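Local structure of phosphoribosylaminoimidazole carboxylase (4JA0) at residues 96-101 and 151-156. The protein probably catalyses two steps of de novo purine biosynthesis, carrying an AIR carboxylase and a SAICAR synthetase in a single bifunctional chain. Sequence-based numbering, arbitrary orientation.
Sequences MIPIEW and AKFNYN
An inverse gamma turn centred on P98, in the short link between strands 94-96 and 100-104 of the SAICAR synthetase domain, packs against the rings of F153 and Y155, on the segment that leads into and forms strand 154-155, which pairs antiparallel with 158-159. No hydrogen bond joins the two segments; the contact is made mostly of apolar surface, with M96 O and the Y155 hydroxyl also touching. The turn carries a weak backbone bond from I99 N to I97 O; the CB of P98 points toward 151-156, and the ring meets both aromatic residues. P98 CG lies 3.7 Å from F153 CE2, while P98 CD sits over one face of the F153 ring. P98 and Y155 meet head-on, bringing P98 CD within 3.7 Å of Y155 CZ, with the hydroxyl beside the same proline. The Y155 ring also lies against the backbone: M96 O rests over one face, nearer the rim than the centre, 3.4 Å from the ring plane. I97 touches the same ring with its longer branch. Its CG1 is anti to the carbonyl carbon (chi1 -39°), and from there CD1 comes obliquely to Y155 CD2 at 3.5 Å. An alanine in place of Y155 would probably leave I97 CD1 and P98 CD without their aromatic partner and open a gap beside M96 O. Around the contact, I97 also touches V199 of strand 188-200 and I160, just past strand 158-159, whereas F153 packs on F133 and shares a backbone hydrogen bond with I160. N156 ND2, just past Y155, is hydrogen-bonded to V199 O, tying the hairpin to the same strand. At the far end of the turn, I99 CD1 makes a looser, oblique approach to the F153 ring, 4.2 Å from F153 CE1.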
loop_
_atom_site.group_PDB
_atom_site.type_symbol
_atom_site.label_atom_id
_atom_site.label_comp_id
_atom_site.label_asym_id
_atom_site.label_seq_id
_atom_site.Cartn_x
_atom_site.Cartn_y
_atom_site.Cartn_z
ATOM N N MET A 96 33.995 -32.410 -36.326
ATOM C CA MET A 96 32.849 -33.162 -35.855
ATOM C C MET A 96 33.081 -33.846 -34.507
ATOM O O MET A 96 34.175 -34.349 -34.225
ATOM C CB MET A 96 32.447 -34.209 -36.897
ATOM C CG MET A 96 32.165 -33.634 -38.254
ATOM S SD MET A 96 30.727 -32.542 -38.252
ATOM C CE MET A 96 29.382 -33.694 -37.955
ATOM N N ILE A 97 32.042 -33.825 -33.675
ATOM C CA ILE A 97 32.023 -34.630 -32.472
ATOM C C ILE A 97 31.548 -36.002 -32.927
ATOM O O ILE A 97 30.482 -36.127 -33.523
ATOM C CB ILE A 97 31.013 -34.110 -31.396
ATOM C CG1 ILE A 97 30.977 -32.577 -31.316
ATOM C CG2 ILE A 97 31.300 -34.733 -30.037
ATOM C CD1 ILE A 97 32.293 -31.949 -31.106
ATOM N N PRO A 98 32.338 -37.041 -32.648
ATOM C CA PRO A 98 32.012 -38.404 -33.082
ATOM C C PRO A 98 30.902 -39.050 -32.250
ATOM O O PRO A 98 31.076 -40.171 -31.767
ATOM C CB PRO A 98 33.328 -39.152 -32.864
ATOM C CG PRO A 98 33.990 -38.433 -31.750
ATOM C CD PRO A 98 33.611 -36.982 -31.906
ATOM N N ILE A 99 29.795 -38.346 -32.069
ATOM C CA ILE A 99 28.629 -38.893 -31.393
ATOM C C ILE A 99 27.430 -38.781 -32.310
ATOM O O ILE A 99 27.206 -37.736 -32.927
ATOM C CB ILE A 99 28.278 -38.122 -30.113
ATOM C CG1 ILE A 99 29.503 -38.018 -29.205
ATOM C CG2 ILE A 99 27.084 -38.767 -29.400
ATOM C CD1 ILE A 99 29.961 -39.357 -28.654
ATOM N N GLU A 100 26.665 -39.858 -32.420
ATOM C CA GLU A 100 25.342 -39.759 -33.011
ATOM C C GLU A 100 24.315 -39.448 -31.914
ATOM O O GLU A 100 24.162 -40.203 -30.956
ATOM C CB GLU A 100 24.987 -41.042 -33.756
ATOM C CG GLU A 100 25.793 -41.243 -35.024
ATOM C CD GLU A 100 25.511 -42.573 -35.690
ATOM O OE1 GLU A 100 24.671 -43.328 -35.152
ATOM O OE2 GLU A 100 26.126 -42.850 -36.747
ATOM N N TRP A 101 23.626 -38.318 -32.060
ATOM C CA TRP A 101 22.605 -37.903 -31.105
ATOM C C TRP A 101 21.213 -38.339 -31.572
ATOM O O TRP A 101 20.713 -37.858 -32.587
ATOM C CB TRP A 101 22.670 -36.390 -30.869
ATOM C CG TRP A 101 24.015 -35.948 -30.412
ATOM C CD1 TRP A 101 25.126 -35.768 -31.189
ATOM C CD2 TRP A 101 24.416 -35.667 -29.062
ATOM N NE1 TRP A 101 26.189 -35.373 -30.402
ATOM C CE2 TRP A 101 25.777 -35.304 -29.094
ATOM C CE3 TRP A 101 23.753 -35.676 -27.840
ATOM C CZ2 TRP A 101 26.491 -34.959 -27.937
ATOM C CZ3 TRP A 101 24.462 -35.335 -26.693
ATOM C CH2 TRP A 101 25.812 -34.980 -26.750
ATOM N N ALA A 151 35.613 -38.935 -21.668
ATOM C CA ALA A 151 36.370 -39.151 -22.897
ATOM C C ALA A 151 37.245 -37.950 -23.235
ATOM O O ALA A 151 38.218 -38.071 -23.985
ATOM C CB ALA A 151 35.424 -39.420 -24.037
ATOM N N LYS A 152 36.886 -36.800 -22.665
ATOM C CA LYS A 152 37.612 -35.555 -22.857
ATOM C C LYS A 152 37.920 -35.210 -24.319
ATOM O O LYS A 152 39.081 -34.978 -24.669
ATOM C CB LYS A 152 38.887 -35.555 -22.008
ATOM C CG LYS A 152 38.623 -35.263 -20.536
ATOM C CD LYS A 152 39.844 -35.533 -19.676
ATOM C CE LYS A 152 39.527 -35.343 -18.195
ATOM N NZ LYS A 152 40.695 -35.685 -17.328
ATOM N N PHE A 153 36.882 -35.201 -25.163
ATOM C CA PHE A 153 36.998 -34.773 -26.555
ATOM C C PHE A 153 37.391 -33.292 -26.603
ATOM O O PHE A 153 36.996 -32.503 -25.739
ATOM C CB PHE A 153 35.675 -34.959 -27.284
ATOM C CG PHE A 153 35.272 -36.388 -27.477
ATOM C CD1 PHE A 153 34.095 -36.876 -26.914
ATOM C CD2 PHE A 153 36.057 -37.256 -28.219
ATOM C CE1 PHE A 153 33.708 -38.216 -27.097
ATOM C CE2 PHE A 153 35.674 -38.585 -28.404
ATOM C CZ PHE A 153 34.501 -39.060 -27.841
ATOM N N ASN A 154 38.168 -32.910 -27.609
ATOM C CA ASN A 154 38.625 -31.526 -27.715
ATOM C C ASN A 154 38.691 -31.145 -29.192
ATOM O O ASN A 154 39.461 -31.721 -29.960
ATOM C CB ASN A 154 39.990 -31.355 -27.015
ATOM C CG ASN A 154 40.391 -29.881 -26.812
ATOM O OD1 ASN A 154 39.889 -28.991 -27.498
ATOM N ND2 ASN A 154 41.312 -29.629 -25.878
ATOM N N TYR A 155 37.868 -30.178 -29.582
ATOM C CA TYR A 155 37.766 -29.772 -30.973
ATOM C C TYR A 155 37.793 -28.272 -31.099
ATOM O O TYR A 155 37.119 -27.582 -30.337
ATOM C CB TYR A 155 36.481 -30.319 -31.590
ATOM C CG TYR A 155 36.451 -31.819 -31.605
ATOM C CD1 TYR A 155 37.209 -32.526 -32.537
ATOM C CD2 TYR A 155 35.696 -32.536 -30.677
ATOM C CE1 TYR A 155 37.205 -33.882 -32.558
ATOM C CE2 TYR A 155 35.684 -33.906 -30.685
ATOM C CZ TYR A 155 36.443 -34.576 -31.631
ATOM O OH TYR A 155 36.456 -35.951 -31.665
ATOM N N ASN A 156 38.615 -27.779 -32.023
ATOM C CA ASN A 156 38.740 -26.348 -32.285
ATOM C C ASN A 156 38.825 -25.516 -31.009
ATOM O O ASN A 156 38.264 -24.420 -30.932
ATOM C CB ASN A 156 37.617 -25.847 -33.206
ATOM C CG ASN A 156 37.969 -25.989 -34.703
ATOM O OD1 ASN A 156 39.060 -25.600 -35.146
ATOM N ND2 ASN A 156 37.038 -26.543 -35.482
#